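Long-range contacts in uncharacterized protein (Pyrococcus furiosus, PDB 3WL4), which probably acts as a metal-dependent deacetylase of the GlcNAc-PI de-N-acetylase (LmbE-like) family, removing acetyl groups from amino-sugar substrates: residues Glu38-Asp43 / Glu146-His151; Cys44-Gly49 / Leu189-Lys194; Val62-Met67 / Arg102-Leu107. One frame throughout, in Å; residues are numbered along the deposited sequence.

Interaction 1. Residues Glu38-Asp43 / Glu146-His151; sequences EPHPDD and ESHPDH. With CD (cadmium ion), chain C; TAM (tris(hydroxyethyl)aminomethane), chain K.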
# COMPACT_ATOMS: atom_id res chain seq x y z
N GLU A 38 23.88 4.53 -4.72
CA GLU A 38 23.76 5.73 -3.87
C GLU A 38 22.31 6.09 -3.74
O GLU A 38 21.54 6.09 -4.71
CB GLU A 38 24.47 6.98 -4.45
CG GLU A 38 24.21 7.25 -5.97
CD GLU A 38 25.04 8.43 -6.50
OE1 GLU A 38 25.84 8.95 -5.77
OE2 GLU A 38 24.71 8.87 -7.63
N PRO A 39 21.90 6.53 -2.54
CA PRO A 39 20.49 6.99 -2.38
C PRO A 39 20.15 8.23 -3.16
O PRO A 39 19.10 8.31 -3.79
CB PRO A 39 20.39 7.26 -0.85
CG PRO A 39 21.45 6.31 -0.19
CD PRO A 39 22.65 6.30 -1.27
N HIS A 40 21.11 9.23 -3.12
CA HIS A 40 20.89 10.48 -3.84
C HIS A 40 22.16 10.80 -4.68
O HIS A 40 23.23 10.27 -4.42
CB HIS A 40 20.81 11.60 -2.74
CG HIS A 40 19.73 11.35 -1.73
ND1 HIS A 40 20.04 11.15 -0.40
CD2 HIS A 40 18.37 11.28 -1.86
CE1 HIS A 40 18.93 10.89 0.26
NE2 HIS A 40 17.89 11.03 -0.58
N PRO A 41 21.98 11.77 -5.60
CA PRO A 41 23.18 12.19 -6.36
C PRO A 41 24.14 12.89 -5.30
O PRO A 41 23.72 13.77 -4.54
CB PRO A 41 22.63 13.25 -7.29
CG PRO A 41 21.13 12.95 -7.45
CD PRO A 41 20.74 12.41 -6.05
N ASP A 42 25.31 12.37 -5.31
CA ASP A 42 26.46 12.85 -4.50
C ASP A 42 26.81 11.86 -3.41
O ASP A 42 27.91 11.91 -2.91
CB ASP A 42 26.44 14.25 -3.92
CG ASP A 42 25.46 14.46 -2.72
OD1 ASP A 42 25.15 13.48 -1.97
OD2 ASP A 42 25.06 15.67 -2.43
N ASP A 43 26.01 10.78 -3.15
CA ASP A 43 26.43 9.94 -2.09
C ASP A 43 27.61 9.04 -2.36
O ASP A 43 28.40 8.71 -1.48
CB ASP A 43 25.25 8.99 -1.59
CG ASP A 43 24.22 9.75 -0.78
OD1 ASP A 43 24.62 10.43 0.28
OD2 ASP A 43 22.99 9.83 -1.07
N GLU A 146 20.99 6.82 11.83
CA GLU A 146 20.70 7.26 10.45
C GLU A 146 19.19 7.53 10.33
O GLU A 146 18.39 6.58 10.49
CB GLU A 146 21.11 6.18 9.46
CG GLU A 146 20.76 6.52 8.02
CD GLU A 146 21.20 7.98 7.63
OE1 GLU A 146 20.38 8.84 7.39
OE2 GLU A 146 22.45 8.04 7.55
N SER A 147 18.80 8.77 10.06
CA SER A 147 17.41 9.16 10.11
C SER A 147 16.80 9.38 8.72
O SER A 147 15.59 9.76 8.66
CB SER A 147 17.33 10.47 10.85
OG SER A 147 17.77 10.18 12.22
N HIS A 148 17.58 9.11 7.64
CA HIS A 148 16.96 9.34 6.32
C HIS A 148 16.43 7.96 5.77
O HIS A 148 17.26 7.08 5.54
CB HIS A 148 18.05 9.94 5.37
CG HIS A 148 17.38 10.57 4.18
ND1 HIS A 148 17.60 11.85 3.73
CD2 HIS A 148 16.34 10.06 3.42
CE1 HIS A 148 16.76 12.13 2.72
NE2 HIS A 148 15.96 11.04 2.55
N PRO A 149 15.11 7.89 5.60
CA PRO A 149 14.59 6.55 5.10
C PRO A 149 15.21 6.20 3.78
O PRO A 149 15.34 4.97 3.50
CB PRO A 149 13.08 6.80 5.00
CG PRO A 149 12.92 8.36 4.89
CD PRO A 149 14.04 8.91 5.79
N ASP A 150 15.52 7.21 2.89
CA ASP A 150 16.05 6.75 1.60
C ASP A 150 17.40 6.04 1.82
O ASP A 150 17.83 5.21 1.03
CB ASP A 150 16.35 7.96 0.64
CG ASP A 150 15.16 8.72 0.22
OD1 ASP A 150 13.99 8.21 0.27
OD2 ASP A 150 15.31 9.85 -0.35
N HIS A 151 18.19 6.49 2.82
CA HIS A 151 19.49 5.80 3.06
C HIS A 151 19.29 4.42 3.64
O HIS A 151 19.93 3.46 3.17
CB HIS A 151 20.37 6.66 4.05
CG HIS A 151 21.10 7.76 3.34
ND1 HIS A 151 22.46 7.95 3.49
CD2 HIS A 151 20.65 8.61 2.39
CE1 HIS A 151 22.83 8.97 2.67
NE2 HIS A 151 21.77 9.42 2.03
CD CD C . 22.15 11.16 0.60
C TAM K . 23.55 14.08 1.20
C1 TAM K . 22.27 14.65 1.72
C2 TAM K . 24.41 13.20 2.00
C3 TAM K . 24.43 15.17 0.72
C4 TAM K . 21.98 13.85 2.91
C5 TAM K . 23.39 12.11 2.45
C6 TAM K . 23.81 16.03 -0.25
N TAM K . 23.04 13.16 -0.01
O4 TAM K . 21.13 12.84 2.10
O5 TAM K . 24.32 11.30 2.73
O6 TAM K . 22.52 16.76 -0.07
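His40, Asp43 and His151 grip one cadmium ion, the His-Asp-His metal site of the GlcNAc-PI de-N-acetylase family: the loop after strand 33-38 brings His40, the first residue of helix 43-57 brings Asp43, and the start of helix 149-164 brings His151. His40 ND1 and His151 NE2 each stand 2.3 Å from the ion, and their rings meet rim to rim with planes 37° apart. The Asp43 carboxylate binds through both oxygens, its plane nearly perpendicular to the His151 ring. OD2 also takes the backbone N-H of His40 on its anti lone pair, which, with the two-oxygen grip on the metal, limits rotation of the carboxylate. The packed side lies at Pro39, whose CG sits over one face of the His151 ring, 3.7 Å from its centroid, while CB rests 3.5 Å from CD2 of that ring. Looser is the side of His148, partly exposed, whose ring meets that of His40 obliquely at 58°. The remaining metal positions go to a bound tris(hydroxyethyl)aminomethane, through its N and O4, which marks the probable substrate pocket. In the second shell, Asp150 OD1 and OD2 also receive the backbone N-H groups of Leu114 and Thr112, while His259 of the second subunit meets the His151 ring edge-to-face. His40 NE2, across the ring from the metal, gives its N-H to the anti lone pair of Asp150 OD2 at 2.8 Å, the oxygen tilted 19° out of the imidazole plane.

Interaction 2. Residues Cys44-Gly49 / Leu189-Lys194; sequences CAIGMG and LYYTHK. With CA (calcium ion), chain E; TAM (tris(hydroxyethyl)aminomethane), chain K.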
# COMPACT_ATOMS: atom_id res chain seq x y z
N CYS A 44 27.79 8.61 -3.61
CA CYS A 44 29.00 7.75 -3.98
C CYS A 44 30.24 8.67 -3.78
O CYS A 44 31.18 8.18 -3.18
CB CYS A 44 28.96 7.38 -5.45
SG CYS A 44 27.74 5.95 -5.57
N ALA A 45 30.14 9.94 -4.24
CA ALA A 45 31.35 10.80 -4.06
C ALA A 45 31.63 11.05 -2.60
O ALA A 45 32.82 10.98 -2.16
CB ALA A 45 31.13 12.13 -4.76
N ILE A 46 30.57 11.31 -1.80
CA ILE A 46 30.81 11.58 -0.35
C ILE A 46 31.29 10.36 0.39
O ILE A 46 32.23 10.37 1.20
CB ILE A 46 29.59 12.19 0.28
CG1 ILE A 46 29.20 13.54 -0.32
CG2 ILE A 46 29.72 12.27 1.84
CD1 ILE A 46 27.82 14.08 -0.00
N GLY A 47 30.56 9.23 0.15
CA GLY A 47 30.89 8.02 0.96
C GLY A 47 32.19 7.36 0.57
O GLY A 47 32.90 6.77 1.39
N MSE A 48 32.51 7.43 -0.74
CA MSE A 48 33.56 6.56 -1.22
C MSE A 48 34.30 7.08 -2.45
O MSE A 48 34.83 6.32 -3.23
CB MSE A 48 33.13 5.03 -1.44
CG MSE A 48 32.07 4.94 -2.44
SE MSE A 48 31.67 3.03 -2.76
CE MSE A 48 33.43 2.59 -3.48
N GLY A 49 34.23 8.41 -2.65
CA GLY A 49 34.82 9.01 -3.87
C GLY A 49 36.35 8.68 -4.08
O GLY A 49 36.80 8.40 -5.21
N LEU A 189 29.93 -2.30 2.42
CA LEU A 189 28.96 -1.23 2.91
C LEU A 189 29.79 -0.03 3.26
O LEU A 189 30.74 -0.13 4.11
CB LEU A 189 28.23 -1.73 4.14
CG LEU A 189 27.44 -3.05 3.79
CD1 LEU A 189 26.75 -3.46 5.11
CD2 LEU A 189 26.40 -2.77 2.71
N TYR A 190 29.42 1.11 2.70
CA TYR A 190 30.08 2.41 3.11
C TYR A 190 29.16 3.15 4.04
O TYR A 190 28.09 2.64 4.42
CB TYR A 190 30.50 3.23 1.88
CG TYR A 190 29.43 3.68 0.94
CD1 TYR A 190 28.95 2.84 -0.12
CD2 TYR A 190 28.84 4.93 1.16
CE1 TYR A 190 28.01 3.35 -0.98
CE2 TYR A 190 27.86 5.42 0.30
CZ TYR A 190 27.43 4.63 -0.78
OH TYR A 190 26.48 5.13 -1.66
N TYR A 191 29.53 4.37 4.48
CA TYR A 191 28.76 5.03 5.51
C TYR A 191 28.55 4.17 6.72
O TYR A 191 27.39 3.98 7.19
CB TYR A 191 27.42 5.65 5.00
CG TYR A 191 27.40 6.79 4.00
CD1 TYR A 191 28.32 7.85 4.09
CD2 TYR A 191 26.36 6.87 3.07
CE1 TYR A 191 28.21 8.93 3.28
CE2 TYR A 191 26.26 8.00 2.18
CZ TYR A 191 27.22 9.01 2.35
OH TYR A 191 27.03 10.11 1.60
N THR A 192 29.67 3.61 7.23
CA THR A 192 29.57 2.59 8.29
C THR A 192 30.26 2.98 9.55
O THR A 192 31.37 3.60 9.52
CB THR A 192 30.06 1.22 7.74
OG1 THR A 192 29.85 0.25 8.78
CG2 THR A 192 31.59 1.24 7.43
N HIS A 193 29.66 2.67 10.69
CA HIS A 193 30.31 2.81 12.02
C HIS A 193 31.18 1.59 12.34
O HIS A 193 31.95 1.68 13.35
CB HIS A 193 29.19 3.08 13.05
CG HIS A 193 29.49 2.90 14.52
ND1 HIS A 193 28.90 1.98 15.34
CD2 HIS A 193 30.31 3.69 15.31
CE1 HIS A 193 29.35 2.18 16.58
NE2 HIS A 193 30.23 3.18 16.59
N LYS A 194 31.03 0.49 11.57
CA LYS A 194 31.76 -0.74 11.95
C LYS A 194 32.56 -1.17 10.73
O LYS A 194 32.44 -2.30 10.20
CB LYS A 194 30.76 -1.85 12.41
CG LYS A 194 30.13 -1.54 13.78
CD LYS A 194 31.15 -1.63 14.93
CE LYS A 194 30.43 -1.44 16.29
NZ LYS A 194 31.55 -1.53 17.26
CA CA E . 31.19 4.31 18.40
C TAM K . 23.55 14.08 1.20
C1 TAM K . 22.27 14.65 1.72
C2 TAM K . 24.41 13.20 2.00
C3 TAM K . 24.43 15.17 0.72
C4 TAM K . 21.98 13.85 2.91
C5 TAM K . 23.39 12.11 2.45
C6 TAM K . 23.81 16.03 -0.25
N TAM K . 23.04 13.16 -0.01
O4 TAM K . 21.13 12.84 2.10
O5 TAM K . 24.32 11.30 2.73
O6 TAM K . 22.52 16.76 -0.07
O HOH W 1 32.05 3.71 20.42
O HOH W 2 30.13 2.29 18.70
O HOH W 3 32.87 5.64 17.28
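The adjoining rings of Tyr190 and Tyr191 both press on Gly47 on the first turns of helix 43-57: Gly47 CA lies 3.7 Å from Tyr190 CD2 and equally far from Tyr191 CE1. Gly47 has no CB to hold the Tyr190 ring off, and strand end and helix close up. Tyr190 carries CG between its backbone N and carbonyl carbon (chi1 62°), which turns the ring toward the helix. Met48, a selenomethionine, has the same first torsion, and its chain bends at chi3 (-63°); CG comes over a face of the Tyr190 ring and SE reaches CD1 at 3.8 Å, an oblique Met-aromatic contact. Tyr191, in a left-handed backbone conformation, lays its ring against Tyr190 CD2 on one face and meets Ile46 CG2 in plane at its edge, CG2 lying 3.5 Å from Tyr191 OH. That hydroxyl is hydrogen-bonded to Asp43 OD1. A phenylalanine in place of Tyr191 would probably leave this carboxylate oxygen without its hydroxyl mate and open a small gap beside Ile46. Tyr190 OH is held by Ile37 O. The contact thus joins helix 43-57 to strand 186-190, the outermost of the parallel sheet within this chain: Met48 also packs on Phe137 of strand 135-139 and Phe250 of strand 247-250, Cys44 rests on Cys36 of strand 33-38, and Ile260 of the second subunit covers Ile46 and Tyr191.

Interaction 3. Residues Val62-Met67 / Arg102-Leu107; sequences VIYICM and RKIYWL. With HE2 (hexan-1-ol), chain O.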
# COMPACT_ATOMS: atom_id res chain seq x y z
N VAL A 62 33.62 1.20 -12.98
CA VAL A 62 32.73 1.58 -11.83
C VAL A 62 31.53 2.16 -12.47
O VAL A 62 31.49 3.10 -13.31
CB VAL A 62 33.39 2.63 -10.96
CG1 VAL A 62 32.32 3.06 -9.88
CG2 VAL A 62 34.71 2.11 -10.33
N ILE A 63 30.31 1.58 -12.08
CA ILE A 63 28.99 2.02 -12.56
C ILE A 63 28.15 2.45 -11.33
O ILE A 63 28.26 1.78 -10.31
CB ILE A 63 28.30 0.76 -13.22
CG1 ILE A 63 29.11 0.42 -14.54
CG2 ILE A 63 26.89 1.16 -13.60
CD1 ILE A 63 28.69 -1.05 -14.94
N TYR A 64 27.45 3.53 -11.51
CA TYR A 64 26.55 3.96 -10.36
C TYR A 64 25.10 3.50 -10.68
O TYR A 64 24.65 3.45 -11.84
CB TYR A 64 26.44 5.44 -10.31
CG TYR A 64 27.68 6.17 -9.80
CD1 TYR A 64 28.82 5.49 -9.41
CD2 TYR A 64 27.56 7.56 -9.74
CE1 TYR A 64 29.96 6.28 -8.89
CE2 TYR A 64 28.63 8.33 -9.19
CZ TYR A 64 29.73 7.64 -8.81
OH TYR A 64 30.81 8.40 -8.32
N ILE A 65 24.41 3.18 -9.55
CA ILE A 65 22.92 3.20 -9.59
C ILE A 65 22.50 4.30 -8.61
O ILE A 65 22.96 4.17 -7.42
CB ILE A 65 22.32 1.84 -9.15
CG1 ILE A 65 22.70 0.75 -10.16
CG2 ILE A 65 20.76 1.99 -9.18
CD1 ILE A 65 22.25 -0.68 -9.66
N CYS A 66 21.75 5.28 -9.05
CA CYS A 66 21.24 6.34 -8.12
C CYS A 66 19.77 6.07 -7.94
O CYS A 66 19.03 6.05 -8.86
CB CYS A 66 21.56 7.68 -8.74
SG CYS A 66 21.25 9.01 -7.54
N MSE A 67 19.42 5.88 -6.66
CA MSE A 67 18.02 5.44 -6.42
C MSE A 67 17.01 6.50 -6.56
O MSE A 67 15.91 6.21 -7.03
CB MSE A 67 17.95 5.04 -4.92
CG MSE A 67 18.95 3.97 -4.44
SE MSE A 67 18.83 2.27 -5.42
CE MSE A 67 17.11 1.67 -4.85
N ARG A 102 31.88 6.11 -15.87
CA ARG A 102 31.33 6.42 -17.18
C ARG A 102 29.91 5.95 -17.36
O ARG A 102 29.37 6.22 -18.43
CB ARG A 102 32.15 5.69 -18.29
CG ARG A 102 33.70 6.15 -18.22
CD ARG A 102 34.76 5.43 -19.13
NE ARG A 102 34.72 3.95 -19.22
CZ ARG A 102 34.92 2.99 -18.27
NH1 ARG A 102 35.09 3.23 -16.96
NH2 ARG A 102 34.88 1.70 -18.67
N LYS A 103 29.25 5.37 -16.33
CA LYS A 103 27.84 4.96 -16.60
C LYS A 103 27.04 5.12 -15.27
O LYS A 103 27.56 4.71 -14.19
CB LYS A 103 27.78 3.52 -17.05
CG LYS A 103 26.37 3.03 -17.35
CD LYS A 103 26.37 1.53 -17.85
CE LYS A 103 27.17 1.12 -19.06
NZ LYS A 103 26.62 -0.35 -19.46
N ILE A 104 25.88 5.73 -15.44
CA ILE A 104 25.00 5.96 -14.24
C ILE A 104 23.62 5.45 -14.68
O ILE A 104 23.05 5.91 -15.68
CB ILE A 104 24.90 7.45 -13.89
CG1 ILE A 104 26.32 7.97 -13.49
CG2 ILE A 104 23.89 7.54 -12.68
CD1 ILE A 104 26.29 9.51 -13.42
N TYR A 105 23.02 4.57 -13.85
CA TYR A 105 21.57 4.23 -14.01
C TYR A 105 20.77 5.09 -13.00
O TYR A 105 21.11 5.03 -11.78
CB TYR A 105 21.34 2.80 -13.65
CG TYR A 105 21.88 1.77 -14.66
CD1 TYR A 105 21.02 1.23 -15.62
CD2 TYR A 105 23.25 1.31 -14.60
CE1 TYR A 105 21.48 0.28 -16.52
CE2 TYR A 105 23.69 0.33 -15.50
CZ TYR A 105 22.76 -0.15 -16.40
OH TYR A 105 23.21 -1.17 -17.33
N TRP A 106 19.80 5.73 -13.49
CA TRP A 106 18.94 6.58 -12.66
C TRP A 106 17.61 5.90 -12.44
O TRP A 106 16.82 5.74 -13.38
CB TRP A 106 18.65 7.88 -13.40
CG TRP A 106 19.93 8.73 -13.64
CD1 TRP A 106 20.65 8.77 -14.82
CD2 TRP A 106 20.59 9.58 -12.70
NE1 TRP A 106 21.71 9.74 -14.66
CE2 TRP A 106 21.68 10.17 -13.37
CE3 TRP A 106 20.31 9.93 -11.39
CZ2 TRP A 106 22.53 11.12 -12.74
CZ3 TRP A 106 21.15 10.85 -10.72
CH2 TRP A 106 22.22 11.43 -11.43
N LEU A 107 17.34 5.48 -11.22
CA LEU A 107 16.00 4.83 -11.00
C LEU A 107 14.91 5.82 -10.96
O LEU A 107 13.72 5.40 -11.18
CB LEU A 107 15.96 3.97 -9.68
CG LEU A 107 17.01 2.88 -9.61
CD1 LEU A 107 16.62 2.00 -8.42
CD2 LEU A 107 17.12 2.03 -10.88
CAA HE2 O . 29.93 11.61 -16.83
CAC HE2 O . 29.17 10.19 -16.48
CAE HE2 O . 28.11 9.93 -17.61
CAG HE2 O . 26.84 9.17 -17.16
CAF HE2 O . 26.00 8.86 -18.37
CAD HE2 O . 24.94 7.90 -17.92
OAB HE2 O . 25.23 6.55 -18.14
O HOH W 4 32.24 3.38 -15.78
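Strands 62-67 and 103-107 run parallel, 4.6 Å apart at closest approach and 16° from exact alignment, joined by four backbone hydrogen bonds: Tyr64 N to Lys103 O, Tyr105 N to Tyr64 O, Cys66 N to Tyr105 O and Leu107 N to Cys66 O. Beside Val62 a water bridges the gap, donating to Val62 O and accepting from Arg102 N. Ile63, Ile65 and Tyr105 share one face. Ile63 CG2 meets the edge of the Tyr105 ring in plane, 3.8 Å from CD2, and Tyr105 OH is hydrogen-bonded to Glu131 of helix 118-131, which also pairs with Lys103. Further along, Ile65 CG2 touches Leu107 CG at 3.9 Å, and Leu107 CD1 lies beside the selenomethionine Met67, 3.6 Å from its CE. On the other face Tyr64 and Ile104 lie alongside each other, with Tyr64 CD2 4.0 Å from Ile104 CG1. Cys66 has SG anti to the backbone N (chi1 -170°), which carries the sulfur to the Trp106 indole, 3.7 Å from CZ3, in an oblique sulfur-aromatic contact. Ile104 CG2 lies over one indole face, and Arg89 makes a cation-pi contact with Trp106. The outer rim of strand 103-109 binds hexan-1-ol, whose OAB accepts from Ile104 N at 2.9 Å. The two strands and helix 81-99 form a beta-alpha-beta unit on the outermost side, within this chain, of the parallel sheet of a Rossmann-like fold, characteristic of this deacetylase family.

In the fold
Interaction 1 holds the metal, and the other two contacts adjoin it through the strand-loop-helix run 33-57. Interaction 2 lies with its centre about 11 Å away and reaches the site through Tyr191 OH, 2.8 Å from the metal ligand Asp43 OD1; Ile46 and Tyr191 also border the bound tris(hydroxyethyl)aminomethane. Glu38 ties the contacts together: its OE1 lies 2.9 Å from Cys44 N, while its backbone N meets Ile65 O and its O meets Met67 N. Interaction 3, centred about 14 Å from interaction 1, thus extends the sheet beneath the metal loop, and the side chain of Cys66 is about 8 Å from the cadmium ion. Cys44 CB packs on Tyr64 CZ, linking interactions 2 and 3.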